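Local coordinates for protein trichothecene 3-O-acetyltransferase (Gibberella zeae, PDB 2RKV) that transfers an acetyl group from acetyl coenzyme A to the 3-hydroxyl of trichothecene mycotoxins, as a member of the BAHD acyltransferase superfamily, at residues I65-S73 with N356-S364. Residues are numbered along the deposited sequence; the frame is centred on the assembly and turned at random.
Sequences ISEGNTGTS and NNPDKSNVS
Pro358 O takes two hydrogen bonds from one residue: Thr70 N at 2.9 Å and Thr70 OG1 at 3.1 Å. The two donors come from opposite faces of the carbonyl plane. With chi1 at 49°, OG1 sits between the backbone N and the carbonyl carbon, close enough to the N-H for N and OG1 to share one acceptor. OG1 also accepts from Lys360 N at 3.0 Å, nearly straight at 161°, so the threonine hydroxyl serves as donor and acceptor. A water donates to both Pro358 O and Gly71 O and accepts from Lys360 NZ, bridging the two loops. Thr70 CG2 rests 3.6 Å from Asp359 OD1. That oxygen accepts from Ser361 N, closing an Asx turn, and from Ser361 OG on the same face. A second Asx turn, Asn69 OD1 to Gly71 N, shapes the facing loop, and the Asn69 side chain crosses that of Pro358 at about a right angle, its ND2 3.8 Å from Pro358 CB. Gly68 O packs on Asp359 CB. The contact joins the turn between strands 59-63 and 72-76 to the loop after helix 340-356. The Lys360 side chain is about 12 Å from the bound T-2 toxin, and its NZ ties this loop back to the helix through Leu354 O.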
loop_
_atom_site.group_PDB
_atom_site.type_symbol
_atom_site.label_atom_id
_atom_site.label_comp_id
_atom_site.label_asym_id
_atom_site.label_seq_id
_atom_site.Cartn_x
_atom_site.Cartn_y
_atom_site.Cartn_z
ATOM N N ILE A 65 -4.346 -21.765 -16.787
ATOM C CA ILE A 65 -3.529 -22.355 -15.722
ATOM C C ILE A 65 -3.348 -23.851 -15.963
ATOM O O ILE A 65 -4.305 -24.560 -16.299
ATOM C CB ILE A 65 -4.137 -22.103 -14.314
ATOM C CG1 ILE A 65 -4.107 -20.610 -13.991
ATOM C CG2 ILE A 65 -3.402 -22.913 -13.229
ATOM C CD1 ILE A 65 -4.991 -20.206 -12.831
ATOM N N SER A 66 -2.113 -24.317 -15.801
ATOM C CA SER A 66 -1.804 -25.741 -15.837
ATOM C C SER A 66 -0.501 -25.982 -15.081
ATOM O O SER A 66 0.055 -25.062 -14.476
ATOM C CB SER A 66 -1.700 -26.251 -17.280
ATOM O OG SER A 66 -0.580 -25.698 -17.944
ATOM N N GLU A 67 -0.017 -27.219 -15.111
ATOM C CA GLU A 67 1.258 -27.540 -14.473
ATOM C C GLU A 67 2.368 -26.715 -15.127
ATOM O O GLU A 67 2.513 -26.716 -16.353
ATOM C CB GLU A 67 1.540 -29.037 -14.570
ATOM C CG GLU A 67 0.542 -29.895 -13.782
ATOM C CD GLU A 67 -0.717 -30.279 -14.566
ATOM O OE1 GLU A 67 -0.929 -29.788 -15.703
ATOM O OE2 GLU A 67 -1.512 -31.079 -14.026
ATOM N N GLY A 68 3.120 -25.978 -14.314
ATOM C CA GLY A 68 4.165 -25.086 -14.839
ATOM C C GLY A 68 3.674 -23.955 -15.747
ATOM O O GLY A 68 4.434 -23.424 -16.566
ATOM N N ASN A 69 2.401 -23.584 -15.607
ATOM C CA ASN A 69 1.857 -22.407 -16.286
ATOM C C ASN A 69 0.874 -21.723 -15.354
ATOM O O ASN A 69 -0.212 -22.240 -15.092
ATOM C CB ASN A 69 1.193 -22.777 -17.612
ATOM C CG ASN A 69 0.841 -21.560 -18.463
ATOM O OD1 ASN A 69 0.446 -20.505 -17.955
ATOM N ND2 ASN A 69 0.974 -21.710 -19.777
ATOM N N THR A 70 1.269 -20.565 -14.835
ATOM C CA THR A 70 0.484 -19.891 -13.804
ATOM C C THR A 70 -0.673 -19.092 -14.406
ATOM O O THR A 70 -1.453 -18.480 -13.683
ATOM C CB THR A 70 1.366 -19.006 -12.882
ATOM O OG1 THR A 70 2.210 -18.166 -13.676
ATOM C CG2 THR A 70 2.247 -19.884 -11.974
ATOM N N GLY A 71 -0.774 -19.132 -15.731
ATOM C CA GLY A 71 -1.891 -18.531 -16.454
ATOM C C GLY A 71 -1.798 -17.022 -16.578
ATOM O O GLY A 71 -0.770 -16.419 -16.261
ATOM N N THR A 72 -2.887 -16.423 -17.049
ATOM C CA THR A 72 -2.961 -14.984 -17.299
ATOM C C THR A 72 -4.306 -14.514 -16.783
ATOM O O THR A 72 -5.342 -15.138 -17.075
ATOM C CB THR A 72 -2.845 -14.675 -18.817
ATOM O OG1 THR A 72 -1.630 -15.235 -19.325
ATOM C CG2 THR A 72 -2.853 -13.164 -19.094
ATOM N N SER A 73 -4.289 -13.422 -16.018
ATOM C CA SER A 73 -5.514 -12.854 -15.451
ATOM C C SER A 73 -5.993 -11.630 -16.217
ATOM O O SER A 73 -5.191 -10.869 -16.772
ATOM C CB SER A 73 -5.326 -12.506 -13.973
ATOM O OG SER A 73 -5.215 -13.691 -13.200
ATOM N N ASN A 356 8.086 -13.350 -20.452
ATOM C CA ASN A 356 8.793 -14.465 -21.096
ATOM C C ASN A 356 8.613 -15.808 -20.399
ATOM O O ASN A 356 9.026 -16.851 -20.927
ATOM C CB ASN A 356 10.293 -14.161 -21.203
ATOM C CG ASN A 356 10.610 -13.058 -22.203
ATOM O OD1 ASN A 356 9.801 -12.729 -23.081
ATOM N ND2 ASN A 356 11.812 -12.488 -22.082
ATOM N N ASN A 357 8.024 -15.788 -19.209
ATOM C CA ASN A 357 7.902 -16.996 -18.402
ATOM C C ASN A 357 6.451 -17.378 -18.099
ATOM O O ASN A 357 5.787 -16.693 -17.318
ATOM C CB ASN A 357 8.708 -16.842 -17.111
ATOM C CG ASN A 357 10.183 -17.061 -17.339
ATOM O OD1 ASN A 357 10.647 -18.204 -17.354
ATOM N ND2 ASN A 357 10.928 -15.977 -17.553
ATOM N N PRO A 358 5.956 -18.468 -18.724
ATOM C CA PRO A 358 4.598 -18.945 -18.411
ATOM C C PRO A 358 4.446 -19.336 -16.940
ATOM O O PRO A 358 3.362 -19.192 -16.377
ATOM C CB PRO A 358 4.434 -20.179 -19.310
ATOM C CG PRO A 358 5.434 -19.991 -20.410
ATOM C CD PRO A 358 6.600 -19.283 -19.773
ATOM N N ASP A 359 5.526 -19.818 -16.325
ATOM C CA ASP A 359 5.504 -20.140 -14.894
ATOM C C ASP A 359 6.079 -18.969 -14.097
ATOM O O ASP A 359 7.294 -18.818 -13.991
ATOM C CB ASP A 359 6.294 -21.429 -14.601
ATOM C CG ASP A 359 6.145 -21.906 -13.150
ATOM O OD1 ASP A 359 5.577 -21.176 -12.307
ATOM O OD2 ASP A 359 6.588 -23.037 -12.857
ATOM N N LYS A 360 5.193 -18.158 -13.525
ATOM C CA LYS A 360 5.596 -16.958 -12.787
ATOM C C LYS A 360 5.760 -17.200 -11.285
ATOM O O LYS A 360 6.003 -16.264 -10.528
ATOM C CB LYS A 360 4.603 -15.818 -13.047
ATOM C CG LYS A 360 4.584 -15.367 -14.503
ATOM C CD LYS A 360 3.420 -14.403 -14.786
ATOM C CE LYS A 360 3.492 -13.829 -16.191
ATOM N NZ LYS A 360 3.527 -14.879 -17.254
ATOM N N SER A 361 5.668 -18.466 -10.871
ATOM C CA SER A 361 5.616 -18.816 -9.446
ATOM C C SER A 361 6.900 -18.492 -8.653
ATOM O O SER A 361 6.855 -18.403 -7.419
ATOM C CB SER A 361 5.260 -20.292 -9.268
ATOM O OG SER A 361 6.289 -21.116 -9.790
ATOM N N ASN A 362 8.020 -18.318 -9.350
ATOM C CA ASN A 362 9.301 -18.008 -8.689
ATOM C C ASN A 362 9.568 -16.517 -8.501
ATOM O O ASN A 362 10.553 -16.138 -7.861
ATOM C CB ASN A 362 10.486 -18.613 -9.451
ATOM C CG ASN A 362 10.472 -20.130 -9.468
ATOM O OD1 ASN A 362 10.032 -20.781 -8.516
ATOM N ND2 ASN A 362 10.968 -20.699 -10.561
ATOM N N VAL A 363 8.710 -15.676 -9.070
ATOM C CA VAL A 363 8.918 -14.233 -9.026
ATOM C C VAL A 363 8.228 -13.619 -7.804
ATOM O O VAL A 363 7.034 -13.863 -7.539
ATOM C CB VAL A 363 8.457 -13.546 -10.339
ATOM C CG1 VAL A 363 8.872 -12.083 -10.353
ATOM C CG2 VAL A 363 9.034 -14.274 -11.563
ATOM N N SER A 364 8.988 -12.823 -7.053
ATOM C CA SER A 364 8.462 -12.173 -5.862
ATOM C C SER A 364 9.224 -10.886 -5.622
ATOM O O SER A 364 10.452 -10.863 -5.703
ATOM C CB SER A 364 8.595 -13.080 -4.638
ATOM O OG SER A 364 8.205 -12.388 -3.463
HETATM O O HOH W 1 1.816 -17.039 -16.969
HETATM O O HOH W 2 0.527 -13.857 -17.772
#